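Local coordinates for xyloglucanase (Paenibacillus pabuli, PDB 2JEQ), which hydrolyses beta-1,4-glucosidic bonds in the backbone of xyloglucan, as an endo-acting glycoside hydrolase of family 5, at residues A[128-133]-A[159-164]; A[178-183]-A[200-205]; A[360-365]-A[374-379]. One frame throughout, in Å; residues are numbered along the deposited sequence.

Contact 1 of 3, residues A[128-133]-A[159-164]; sequences INIHGD and KVWQQI. With BGC (beta-D-glucopyranose), chain B.
Ile128 and Ile130, at the C-terminal end of barrel strand 125-129, pack outward against Val160, Trp161 and Ile164 of helix 150-167, the next helix along the chain in a beta/alpha (TIM) barrel. The contact is buried and rests on apolar side chains. Ile130 does most of the work. Its CG1 points opposite the carbonyl carbon (chi1 -65°) and the chain runs on extended, which carries the terminal methyl over one face of the Trp161 indole, above the five-membered ring: Ile130 CD1 lies 3.2 Å from Trp161 NE1. The isoleucine chain and the indole lie alongside one another, pointing opposite ways, and the same methyl also meets a branch of the valine one residue earlier, with Ile130 CD1 3.8 Å from Val160 CG1. More distantly it approaches Ile164 CD1, which itself lies above the indole plane near the rim.

Two residues back on the strand, the tip of the other isoleucine touches the helix further on, Ile128 CD1 standing 3.9 Å from Ile164 CG2. The carbonyl Ile128 O comes to the edge of the six-membered ring, 4.1 Å from Trp161 CH2, as a packing contact. Trp161 is fixed from further sides: NE1 donates to Ser179 O, and the rings of Tyr157 and Phe206 meet it edge-to-face. Its buried N-H is thereby satisfied.

While these isoleucines face the helix, His131 reaches to the substrate side, where His131 NE2 shares a nearly straight hydrogen bond of 2.9 Å with O3 of the chain B glucose (angle 177°). Hydrophobic packing of strand on helix outside, with sugar-binding residues just beyond the strand's C-terminal end, is the classic layout of a TIM-barrel glycosidase.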
loop_
_atom_site.group_PDB
_atom_site.type_symbol
_atom_site.label_atom_id
_atom_site.label_comp_id
_atom_site.label_asym_id
_atom_site.label_seq_id
_atom_site.Cartn_x
_atom_site.Cartn_y
_atom_site.Cartn_z
ATOM N N ILE A 128 -7.448 2.406 -3.635
ATOM C CA ILE A 128 -8.174 1.683 -2.583
ATOM C C ILE A 128 -7.859 0.206 -2.588
ATOM O O ILE A 128 -7.725 -0.403 -3.647
ATOM C CB ILE A 128 -9.738 1.895 -2.604
ATOM C CG1 ILE A 128 -10.389 1.488 -3.937
ATOM C CG2 ILE A 128 -10.071 3.352 -2.238
ATOM C CD1 ILE A 128 -11.943 1.698 -3.902
ATOM N N ASN A 129 -7.743 -0.384 -1.404
ATOM C CA ASN A 129 -7.425 -1.807 -1.354
ATOM C C ASN A 129 -8.360 -2.610 -0.464
ATOM O O ASN A 129 -9.388 -2.089 -0.001
ATOM C CB ASN A 129 -5.949 -2.018 -0.964
ATOM C CG ASN A 129 -5.644 -1.674 0.509
ATOM O OD1 ASN A 129 -4.489 -1.764 0.951
ATOM N ND2 ASN A 129 -6.661 -1.323 1.261
ATOM N N ILE A 130 -7.999 -3.876 -0.241
ATOM C CA ILE A 130 -8.488 -4.670 0.890
ATOM C C ILE A 130 -7.293 -4.890 1.844
ATOM O O ILE A 130 -6.288 -5.527 1.476
ATOM C CB ILE A 130 -9.162 -5.990 0.436
ATOM C CG1 ILE A 130 -10.432 -5.707 -0.376
ATOM C CG2 ILE A 130 -9.619 -6.805 1.651
ATOM C CD1 ILE A 130 -11.093 -6.968 -0.978
ATOM N N HIS A 131 -7.376 -4.332 3.057
ATOM C CA HIS A 131 -6.203 -4.206 3.937
ATOM C C HIS A 131 -6.195 -5.234 5.085
ATOM O O HIS A 131 -5.506 -6.247 4.989
ATOM C CB HIS A 131 -6.113 -2.774 4.499
ATOM C CG HIS A 131 -4.741 -2.378 4.977
ATOM N ND1 HIS A 131 -3.801 -1.800 4.147
ATOM C CD2 HIS A 131 -4.154 -2.478 6.195
ATOM C CE1 HIS A 131 -2.701 -1.553 4.834
ATOM N NE2 HIS A 131 -2.886 -1.956 6.081
ATOM N N GLY A 132 -6.955 -4.974 6.150
ATOM C CA GLY A 132 -6.958 -5.844 7.364
ATOM C C GLY A 132 -7.405 -7.277 7.096
ATOM O O GLY A 132 -6.938 -8.204 7.750
ATOM N N ASP A 133 -8.298 -7.446 6.110
ATOM C CA ASP A 133 -8.934 -8.727 5.758
ATOM C C ASP A 133 -7.964 -9.840 5.404
ATOM O O ASP A 133 -8.262 -11.009 5.665
ATOM C CB ASP A 133 -9.946 -8.554 4.618
ATOM C CG ASP A 133 -11.029 -7.564 4.967
ATOM O OD1 ASP A 133 -10.702 -6.376 5.104
ATOM O OD2 ASP A 133 -12.202 -7.966 5.099
ATOM N N LYS A 159 -17.104 -11.815 -4.601
ATOM C CA LYS A 159 -18.332 -11.089 -4.285
ATOM C C LYS A 159 -18.031 -9.746 -3.658
ATOM O O LYS A 159 -18.765 -8.802 -3.888
ATOM C CB LYS A 159 -19.235 -11.890 -3.328
ATOM C CG LYS A 159 -19.791 -13.226 -3.869
ATOM C CD LYS A 159 -20.405 -13.054 -5.255
ATOM C CE LYS A 159 -21.686 -13.823 -5.443
ATOM N NZ LYS A 159 -22.263 -13.486 -6.813
ATOM N N VAL A 160 -16.974 -9.673 -2.843
ATOM C CA VAL A 160 -16.601 -8.414 -2.180
ATOM C C VAL A 160 -16.084 -7.421 -3.223
ATOM O O VAL A 160 -16.541 -6.272 -3.263
ATOM C CB VAL A 160 -15.532 -8.635 -1.061
ATOM C CG1 VAL A 160 -14.879 -7.318 -0.635
ATOM C CG2 VAL A 160 -16.156 -9.297 0.144
ATOM N N TRP A 161 -15.130 -7.865 -4.047
ATOM C CA TRP A 161 -14.611 -7.057 -5.141
ATOM C C TRP A 161 -15.651 -6.629 -6.173
ATOM O O TRP A 161 -15.576 -5.528 -6.728
ATOM C CB TRP A 161 -13.385 -7.729 -5.804
ATOM C CG TRP A 161 -12.096 -7.189 -5.184
ATOM C CD1 TRP A 161 -11.142 -7.896 -4.500
ATOM C CD2 TRP A 161 -11.663 -5.815 -5.166
ATOM N NE1 TRP A 161 -10.136 -7.041 -4.071
ATOM C CE2 TRP A 161 -10.445 -5.762 -4.454
ATOM C CE3 TRP A 161 -12.187 -4.615 -5.693
ATOM C CZ2 TRP A 161 -9.741 -4.571 -4.273
ATOM C CZ3 TRP A 161 -11.493 -3.438 -5.491
ATOM C CH2 TRP A 161 -10.300 -3.417 -4.770
ATOM N N GLN A 162 -16.617 -7.502 -6.426
ATOM C CA GLN A 162 -17.755 -7.193 -7.294
ATOM C C GLN A 162 -18.491 -5.932 -6.809
ATOM O O GLN A 162 -18.815 -5.050 -7.597
ATOM C CB GLN A 162 -18.718 -8.352 -7.235
ATOM C CG GLN A 162 -19.645 -8.533 -8.379
ATOM C CD GLN A 162 -20.000 -9.986 -8.490
ATOM O OE1 GLN A 162 -20.808 -10.494 -7.716
ATOM N NE2 GLN A 162 -19.361 -10.685 -9.420
ATOM N N GLN A 163 -18.758 -5.880 -5.507
ATOM C CA GLN A 163 -19.514 -4.796 -4.896
ATOM C C GLN A 163 -18.671 -3.526 -4.862
ATOM O O GLN A 163 -19.147 -2.441 -5.209
ATOM C CB GLN A 163 -19.958 -5.171 -3.486
ATOM C CG GLN A 163 -21.089 -6.167 -3.404
ATOM C CD GLN A 163 -21.212 -6.736 -2.010
ATOM O OE1 GLN A 163 -21.840 -6.145 -1.130
ATOM N NE2 GLN A 163 -20.609 -7.891 -1.802
ATOM N N ILE A 164 -17.413 -3.646 -4.466
ATOM C CA ILE A 164 -16.544 -2.460 -4.493
ATOM C C ILE A 164 -16.427 -1.945 -5.918
ATOM O O ILE A 164 -16.453 -0.745 -6.136
ATOM C CB ILE A 164 -15.114 -2.751 -3.946
ATOM C CG1 ILE A 164 -15.173 -3.262 -2.492
ATOM C CG2 ILE A 164 -14.212 -1.524 -4.091
ATOM C CD1 ILE A 164 -13.964 -4.101 -2.130
HETATM C C2 BGC B . 0.877 -2.415 7.015
HETATM C C3 BGC B . 0.320 -1.350 7.952
HETATM C C4 BGC B . 1.185 -1.203 9.225
HETATM C C5 BGC B . 2.675 -1.087 8.844
HETATM C C6 BGC B . 3.693 -0.890 9.982
HETATM C C1 BGC B . 2.341 -2.058 6.840
HETATM O O1 BGC B . 2.970 -2.762 5.801
HETATM O O2 BGC B . 0.179 -2.415 5.784
HETATM O O3 BGC B . -0.994 -1.699 8.288
HETATM O O4 BGC B . 0.746 -0.079 9.955
HETATM O O5 BGC B . 2.961 -2.260 8.090
HETATM O O6 BGC B . 3.602 -1.928 10.947
#

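Contact 2 of 3, residues A[178-183]-A[200-205]; sequences ESMNEV and NAYNQI. With BGC (beta-D-glucopyranose), chain B.
The one hydrogen bond between these segments joins Ser179, in the loop after barrel strand 175-178, to Asn203 of helix 193-211, the following helix of the TIM barrel: Ser179 OG donates to Asn203 OD1 at 2.7 Å, nearly along the C=O axis (168°). The serine hydroxyl sits between its backbone N and carbonyl carbon (chi1 67°), aimed at the helix. Asn203 ND2 donates to Pro225 O at the end of the next barrel strand, so both ends of the amide are engaged. A leucine in place of Asn203 would probably strand the buried Ser179 hydroxyl and Pro225 O without their amide partner.

The apolar contacts centre on Tyr202. Met180 SD lies in its ring plane, at the edge, 3.9 Å from Tyr202 CD2, a Met-aromatic contact in which the methionine chain runs roughly perpendicular to the tyrosine side chain. Val183 CG1 touches the same edge, 4.3 Å from Tyr202 CE2, while the phenol hydroxyl bonds to Gln150.

Asn181 ND2 donates to O2 of the chain B glucose at 3.1 Å. The chemistry thus implies a loop held from behind by one polar bond and by Met-aromatic and apolar contacts, its sugar-binding amide presented toward the cleft.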
loop_
_atom_site.group_PDB
_atom_site.type_symbol
_atom_site.label_atom_id
_atom_site.label_comp_id
_atom_site.label_asym_id
_atom_site.label_seq_id
_atom_site.Cartn_x
_atom_site.Cartn_y
_atom_site.Cartn_z
ATOM N N GLU A 178 -6.445 -1.787 -5.671
ATOM C CA GLU A 178 -5.351 -2.638 -5.223
ATOM C C GLU A 178 -5.931 -3.908 -4.592
ATOM O O GLU A 178 -6.640 -3.816 -3.594
ATOM C CB GLU A 178 -4.530 -1.865 -4.204
ATOM C CG GLU A 178 -3.306 -2.592 -3.639
ATOM C CD GLU A 178 -2.648 -1.745 -2.544
ATOM O OE1 GLU A 178 -3.090 -0.590 -2.327
ATOM O OE2 GLU A 178 -1.710 -2.218 -1.879
ATOM N N SER A 179 -5.588 -5.086 -5.138
ATOM C CA SER A 179 -6.305 -6.342 -4.860
ATOM C C SER A 179 -6.284 -6.756 -3.393
ATOM O O SER A 179 -7.223 -7.363 -2.857
ATOM C CB SER A 179 -5.660 -7.470 -5.678
ATOM O OG SER A 179 -4.336 -7.711 -5.200
ATOM N N MET A 180 -5.161 -6.485 -2.752
ATOM C CA MET A 180 -4.997 -6.829 -1.361
ATOM C C MET A 180 -3.761 -6.101 -0.877
ATOM O O MET A 180 -3.132 -5.354 -1.649
ATOM C CB MET A 180 -4.890 -8.349 -1.170
ATOM C CG MET A 180 -3.864 -9.009 -2.073
ATOM S SD MET A 180 -4.368 -10.721 -2.446
ATOM C CE MET A 180 -2.764 -11.287 -2.982
ATOM N N ASN A 181 -3.422 -6.309 0.383
ATOM C CA ASN A 181 -2.385 -5.518 1.028
ATOM C C ASN A 181 -1.164 -6.399 1.208
ATOM O O ASN A 181 -0.484 -6.692 0.226
ATOM C CB ASN A 181 -2.868 -4.908 2.352
ATOM C CG ASN A 181 -1.743 -4.221 3.126
ATOM O OD1 ASN A 181 -0.925 -3.500 2.555
ATOM N ND2 ASN A 181 -1.674 -4.491 4.427
ATOM N N GLU A 182 -0.912 -6.853 2.433
ATOM C CA GLU A 182 0.225 -7.756 2.701
ATOM C C GLU A 182 -0.265 -9.170 2.992
ATOM O O GLU A 182 -0.745 -9.479 4.097
ATOM C CB GLU A 182 1.093 -7.235 3.849
ATOM C CG GLU A 182 1.803 -5.916 3.576
ATOM C CD GLU A 182 2.608 -5.403 4.776
ATOM O OE1 GLU A 182 2.361 -5.851 5.943
ATOM O OE2 GLU A 182 3.458 -4.501 4.540
ATOM N N VAL A 183 -0.134 -10.038 2.004
ATOM C CA VAL A 183 -0.793 -11.322 2.079
ATOM C C VAL A 183 0.259 -12.432 2.167
ATOM O O VAL A 183 1.085 -12.568 1.277
ATOM C CB VAL A 183 -1.792 -11.535 0.882
ATOM C CG1 VAL A 183 -2.335 -12.951 0.851
ATOM C CG2 VAL A 183 -2.919 -10.516 0.930
ATOM N N ASN A 200 -1.692 -16.114 -5.769
ATOM C CA ASN A 200 -1.771 -15.872 -7.218
ATOM C C ASN A 200 -3.229 -15.985 -7.695
ATOM O O ASN A 200 -3.682 -15.200 -8.537
ATOM C CB ASN A 200 -0.827 -16.810 -8.012
ATOM C CG ASN A 200 0.685 -16.458 -7.822
ATOM O OD1 ASN A 200 1.062 -15.290 -7.632
ATOM N ND2 ASN A 200 1.533 -17.480 -7.863
ATOM N N ALA A 201 -3.957 -16.962 -7.155
ATOM C CA ALA A 201 -5.369 -17.128 -7.505
ATOM C C ALA A 201 -6.203 -15.880 -7.149
ATOM O O ALA A 201 -7.102 -15.521 -7.895
ATOM C CB ALA A 201 -5.961 -18.408 -6.845
ATOM N N TYR A 202 -5.914 -15.237 -6.015
ATOM C CA TYR A 202 -6.678 -14.048 -5.594
ATOM C C TYR A 202 -6.402 -12.906 -6.544
ATOM O O TYR A 202 -7.326 -12.187 -6.941
ATOM C CB TYR A 202 -6.348 -13.562 -4.177
ATOM C CG TYR A 202 -6.359 -14.585 -3.057
ATOM C CD1 TYR A 202 -7.170 -15.725 -3.102
ATOM C CD2 TYR A 202 -5.582 -14.371 -1.910
ATOM C CE1 TYR A 202 -7.167 -16.664 -2.031
ATOM C CE2 TYR A 202 -5.576 -15.289 -0.847
ATOM C CZ TYR A 202 -6.355 -16.423 -0.916
ATOM O OH TYR A 202 -6.294 -17.313 0.132
ATOM N N ASN A 203 -5.145 -12.701 -6.889
ATOM C CA ASN A 203 -4.847 -11.701 -7.913
ATOM C C ASN A 203 -5.632 -11.909 -9.215
ATOM O O ASN A 203 -6.248 -10.976 -9.717
ATOM C CB ASN A 203 -3.355 -11.575 -8.138
ATOM C CG ASN A 203 -2.673 -10.823 -7.023
ATOM O OD1 ASN A 203 -3.298 -9.959 -6.368
ATOM N ND2 ASN A 203 -1.396 -11.103 -6.813
ATOM N N GLN A 204 -5.669 -13.144 -9.709
ATOM C CA GLN A 204 -6.390 -13.461 -10.947
ATOM C C GLN A 204 -7.926 -13.248 -10.846
ATOM O O GLN A 204 -8.538 -12.657 -11.733
ATOM C CB GLN A 204 -6.056 -14.893 -11.415
ATOM C CG GLN A 204 -6.546 -15.152 -12.806
ATOM C CD GLN A 204 -5.837 -14.254 -13.798
ATOM O OE1 GLN A 204 -4.658 -14.426 -14.031
ATOM N NE2 GLN A 204 -6.552 -13.272 -14.375
ATOM N N ILE A 205 -8.535 -13.711 -9.757
ATOM C CA ILE A 205 -9.955 -13.479 -9.481
ATOM C C ILE A 205 -10.265 -11.966 -9.425
ATOM O O ILE A 205 -11.248 -11.475 -10.044
ATOM C CB ILE A 205 -10.328 -14.183 -8.159
ATOM C CG1 ILE A 205 -10.334 -15.696 -8.391
ATOM C CG2 ILE A 205 -11.664 -13.710 -7.610
ATOM C CD1 ILE A 205 -10.555 -16.502 -7.125
HETATM C C2 BGC B . 0.877 -2.415 7.015
HETATM C C3 BGC B . 0.320 -1.350 7.952
HETATM C C4 BGC B . 1.185 -1.203 9.225
HETATM C C5 BGC B . 2.675 -1.087 8.844
HETATM C C6 BGC B . 3.693 -0.890 9.982
HETATM C C1 BGC B . 2.341 -2.058 6.840
HETATM O O1 BGC B . 2.970 -2.762 5.801
HETATM O O2 BGC B . 0.179 -2.415 5.784
HETATM O O3 BGC B . -0.994 -1.699 8.288
HETATM O O4 BGC B . 0.746 -0.079 9.955
HETATM O O5 BGC B . 2.961 -2.260 8.090
HETATM O O6 BGC B . 3.602 -1.928 10.947
#

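Contact 3 of 3, residues A[360-365]-A[374-379]; sequences YWDNGH and FNRSNN. With BGC (beta-D-glucopyranose), chain C; BGC (beta-D-glucopyranose), chain B.
The guanidinium of Arg376 lies with one face against the backbone of Asn363 and Gly364, Gly364 N standing 3.4 Å above its plane, while water 1 meets its edge. The arginine chain, extended from CG to NE (chi2 167°), carries it there. Phe374 offers a ring edge to Asp362 OD2, with ring and carboxylate planes 17° apart. Phe374 and Arg376 belong to the short hairpin strand 374-375 and the turn after it, packed on the loop that leaves the eighth strand of the TIM barrel. On the cleft side, one face of the Trp361 indole is covered by the chain B glucose, and O2 of the chain C glucose sits in plane at the edge, accepting from Trp361 NE1.

Asp362 closes an Asx turn: its OD1 takes Gly364 N at 2.9 Å, almost in line with the CG-OD1 bond. The same oxygen forms a salt bridge with Arg376 NH2 at 3.2 Å, the donor standing 60° out of the carboxylate plane. Water 1 is its third donor and also links Phe374 O to Arg376 NE. Asp362 OD2 accepts from Trp46 NE1, on barrel strand 45-47, and from Leu373 N, and Arg376 NH1 reaches Gly49 O and Gln51 OE1.

Asn363 OD1 accepts from His365 N in a second Asx turn and from Phe371 N, which probably helps to fix the amide whose ND2 donates to O3 of the chain C glucose at 2.8 Å. At the outer end, water 2 donates to Gly364 O at 2.9 Å and accepts from Arg376 N at 2.7 Å.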
loop_
_atom_site.group_PDB
_atom_site.type_symbol
_atom_site.label_atom_id
_atom_site.label_comp_id
_atom_site.label_asym_id
_atom_site.label_seq_id
_atom_site.Cartn_x
_atom_site.Cartn_y
_atom_site.Cartn_z
ATOM N N TYR A 360 4.513 7.153 0.845
ATOM C CA TYR A 360 4.845 7.201 2.254
ATOM C C TYR A 360 3.785 6.610 3.210
ATOM O O TYR A 360 2.585 6.893 3.070
ATOM C CB TYR A 360 5.246 8.643 2.656
ATOM C CG TYR A 360 5.693 8.721 4.094
ATOM C CD1 TYR A 360 6.984 8.345 4.462
ATOM C CD2 TYR A 360 4.791 9.077 5.095
ATOM C CE1 TYR A 360 7.399 8.403 5.798
ATOM C CE2 TYR A 360 5.179 9.087 6.428
ATOM C CZ TYR A 360 6.482 8.772 6.760
ATOM O OH TYR A 360 6.838 8.808 8.057
ATOM N N TRP A 361 4.238 5.793 4.166
ATOM C CA TRP A 361 3.362 5.268 5.228
ATOM C C TRP A 361 3.205 6.243 6.406
ATOM O O TRP A 361 4.104 6.389 7.197
ATOM C CB TRP A 361 3.855 3.930 5.800
ATOM C CG TRP A 361 2.871 3.405 6.841
ATOM C CD1 TRP A 361 3.083 3.262 8.192
ATOM C CD2 TRP A 361 1.534 3.006 6.603
ATOM N NE1 TRP A 361 1.939 2.793 8.806
ATOM C CE2 TRP A 361 0.979 2.609 7.850
ATOM C CE3 TRP A 361 0.742 2.915 5.454
ATOM C CZ2 TRP A 361 -0.329 2.153 7.969
ATOM C CZ3 TRP A 361 -0.564 2.475 5.580
ATOM C CH2 TRP A 361 -1.080 2.088 6.820
ATOM N N ASP A 362 2.035 6.860 6.520
ATOM C CA ASP A 362 1.730 7.807 7.593
ATOM C C ASP A 362 0.587 7.194 8.383
ATOM O O ASP A 362 -0.484 6.952 7.846
ATOM C CB ASP A 362 1.324 9.147 6.982
ATOM C CG ASP A 362 1.216 10.271 7.998
ATOM O OD1 ASP A 362 0.659 10.090 9.115
ATOM O OD2 ASP A 362 1.682 11.392 7.654
ATOM N N ASN A 363 0.818 6.870 9.642
ATOM C CA ASN A 363 -0.269 6.289 10.421
ATOM C C ASN A 363 -0.955 7.315 11.377
ATOM O O ASN A 363 -1.744 6.925 12.258
ATOM C CB ASN A 363 0.221 5.042 11.164
ATOM C CG ASN A 363 1.173 5.361 12.320
ATOM O OD1 ASN A 363 1.726 6.459 12.410
ATOM N ND2 ASN A 363 1.347 4.387 13.233
ATOM N N GLY A 364 -0.616 8.606 11.243
ATOM C CA GLY A 364 -1.245 9.637 12.093
ATOM C C GLY A 364 -0.696 9.762 13.510
ATOM O O GLY A 364 -0.973 10.741 14.234
ATOM N N HIS A 365 0.095 8.790 13.920
ATOM C CA HIS A 365 0.709 8.839 15.238
ATOM C C HIS A 365 1.950 9.739 15.246
ATOM O O HIS A 365 2.941 9.472 14.568
ATOM C CB HIS A 365 1.042 7.448 15.747
ATOM C CG HIS A 365 1.497 7.445 17.176
ATOM N ND1 HIS A 365 2.632 6.785 17.590
ATOM C CD2 HIS A 365 0.996 8.061 18.273
ATOM C CE1 HIS A 365 2.809 6.988 18.883
ATOM N NE2 HIS A 365 1.829 7.756 19.326
ATOM N N PHE A 374 1.941 14.710 9.603
ATOM C CA PHE A 374 0.936 15.707 9.940
ATOM C C PHE A 374 0.260 15.374 11.292
ATOM O O PHE A 374 0.137 14.202 11.686
ATOM C CB PHE A 374 -0.134 15.837 8.837
ATOM C CG PHE A 374 0.424 16.035 7.421
ATOM C CD1 PHE A 374 0.576 17.316 6.873
ATOM C CD2 PHE A 374 0.726 14.929 6.615
ATOM C CE1 PHE A 374 1.054 17.485 5.555
ATOM C CE2 PHE A 374 1.198 15.083 5.318
ATOM C CZ PHE A 374 1.354 16.350 4.775
ATOM N N ASN A 375 -0.137 16.424 11.996
ATOM C CA ASN A 375 -1.090 16.323 13.077
ATOM C C ASN A 375 -2.499 16.418 12.458
ATOM O O ASN A 375 -2.872 17.431 11.846
ATOM C CB ASN A 375 -0.829 17.427 14.117
ATOM C CG ASN A 375 -1.758 17.326 15.311
ATOM O OD1 ASN A 375 -2.952 17.186 15.146
ATOM N ND2 ASN A 375 -1.218 17.419 16.506
ATOM N N ARG A 376 -3.245 15.327 12.548
ATOM C CA ARG A 376 -4.526 15.270 11.869
ATOM C C ARG A 376 -5.575 16.008 12.692
ATOM O O ARG A 376 -6.564 16.457 12.133
ATOM C CB ARG A 376 -4.927 13.816 11.556
ATOM C CG ARG A 376 -4.098 13.224 10.381
ATOM C CD ARG A 376 -4.270 11.740 10.278
ATOM N NE ARG A 376 -3.255 11.065 9.476
ATOM C CZ ARG A 376 -3.365 9.830 8.985
ATOM N NH1 ARG A 376 -4.485 9.151 9.134
ATOM N NH2 ARG A 376 -2.351 9.273 8.327
ATOM N N SER A 377 -5.338 16.159 14.003
ATOM C CA SER A 377 -6.230 16.964 14.882
ATOM C C SER A 377 -6.226 18.470 14.598
ATOM O O SER A 377 -7.280 19.133 14.631
ATOM C CB SER A 377 -5.896 16.732 16.362
ATOM O OG SER A 377 -6.424 15.509 16.797
ATOM N N ASN A 378 -5.041 19.017 14.352
ATOM C CA ASN A 378 -4.978 20.446 14.076
ATOM C C ASN A 378 -4.665 20.753 12.621
ATOM O O ASN A 378 -4.567 21.903 12.230
ATOM C CB ASN A 378 -4.068 21.188 15.069
ATOM C CG ASN A 378 -2.635 20.739 15.013
ATOM O OD1 ASN A 378 -2.155 20.262 13.987
ATOM N ND2 ASN A 378 -1.925 20.912 16.119
ATOM N N ASN A 379 -4.574 19.709 11.806
ATOM C CA ASN A 379 -4.362 19.879 10.376
ATOM C C ASN A 379 -3.067 20.673 10.074
ATOM O O ASN A 379 -3.037 21.535 9.188
ATOM C CB ASN A 379 -5.601 20.532 9.744
ATOM C CG ASN A 379 -5.915 19.967 8.401
ATOM O OD1 ASN A 379 -6.033 18.751 8.243
ATOM N ND2 ASN A 379 -6.019 20.830 7.409
HETATM C C2 BGC C . 0.417 0.908 12.033
HETATM C C3 BGC C . 0.197 0.680 13.506
HETATM C C4 BGC C . -1.028 -0.217 13.726
HETATM C C5 BGC C . -0.835 -1.497 12.900
HETATM C C6 BGC C . -1.980 -2.492 13.078
HETATM C C1 BGC C . 0.537 -0.433 11.320
HETATM O O2 BGC C . 1.570 1.695 11.862
HETATM O O3 BGC C . 0.094 1.983 14.040
HETATM O O4 BGC C . -1.043 -0.615 15.080
HETATM O O5 BGC C . -0.631 -1.186 11.527
HETATM O O6 BGC C . -1.410 -3.788 13.010
HETATM C C2 BGC B . 0.877 -2.415 7.015
HETATM C C3 BGC B . 0.320 -1.350 7.952
HETATM C C4 BGC B . 1.185 -1.203 9.225
HETATM C C5 BGC B . 2.675 -1.087 8.844
HETATM C C6 BGC B . 3.693 -0.890 9.982
HETATM C C1 BGC B . 2.341 -2.058 6.840
HETATM O O1 BGC B . 2.970 -2.762 5.801
HETATM O O2 BGC B . 0.179 -2.415 5.784
HETATM O O3 BGC B . -0.994 -1.699 8.288
HETATM O O4 BGC B . 0.746 -0.079 9.955
HETATM O O5 BGC B . 2.961 -2.260 8.090
HETATM O O6 BGC B . 3.602 -1.928 10.947
HETATM O O HOH W 1 -0.786 12.335 9.786
HETATM O O HOH W 2 -2.352 13.231 14.005
#

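From the N terminus, contact 1 comes first, closing the connection from barrel strand 125-129 to helix 150-167. Contact 2 then does the same for the loop after strand 175-178 and helix 193-211, and contact 3 closes a much shorter loop between the last barrel strand and the hairpin strand 374-375. The three follow in series, without nesting or crossing. Contacts 1 and 2 adjoin, their centres about 10 Å apart, because their strands are neighbours in the barrel. Contact 3 lies on the opposite side of the chain's centre from contact 2, about 28 Å between centres. All three converge on the chain B glucose at the C-terminal mouth of the barrel.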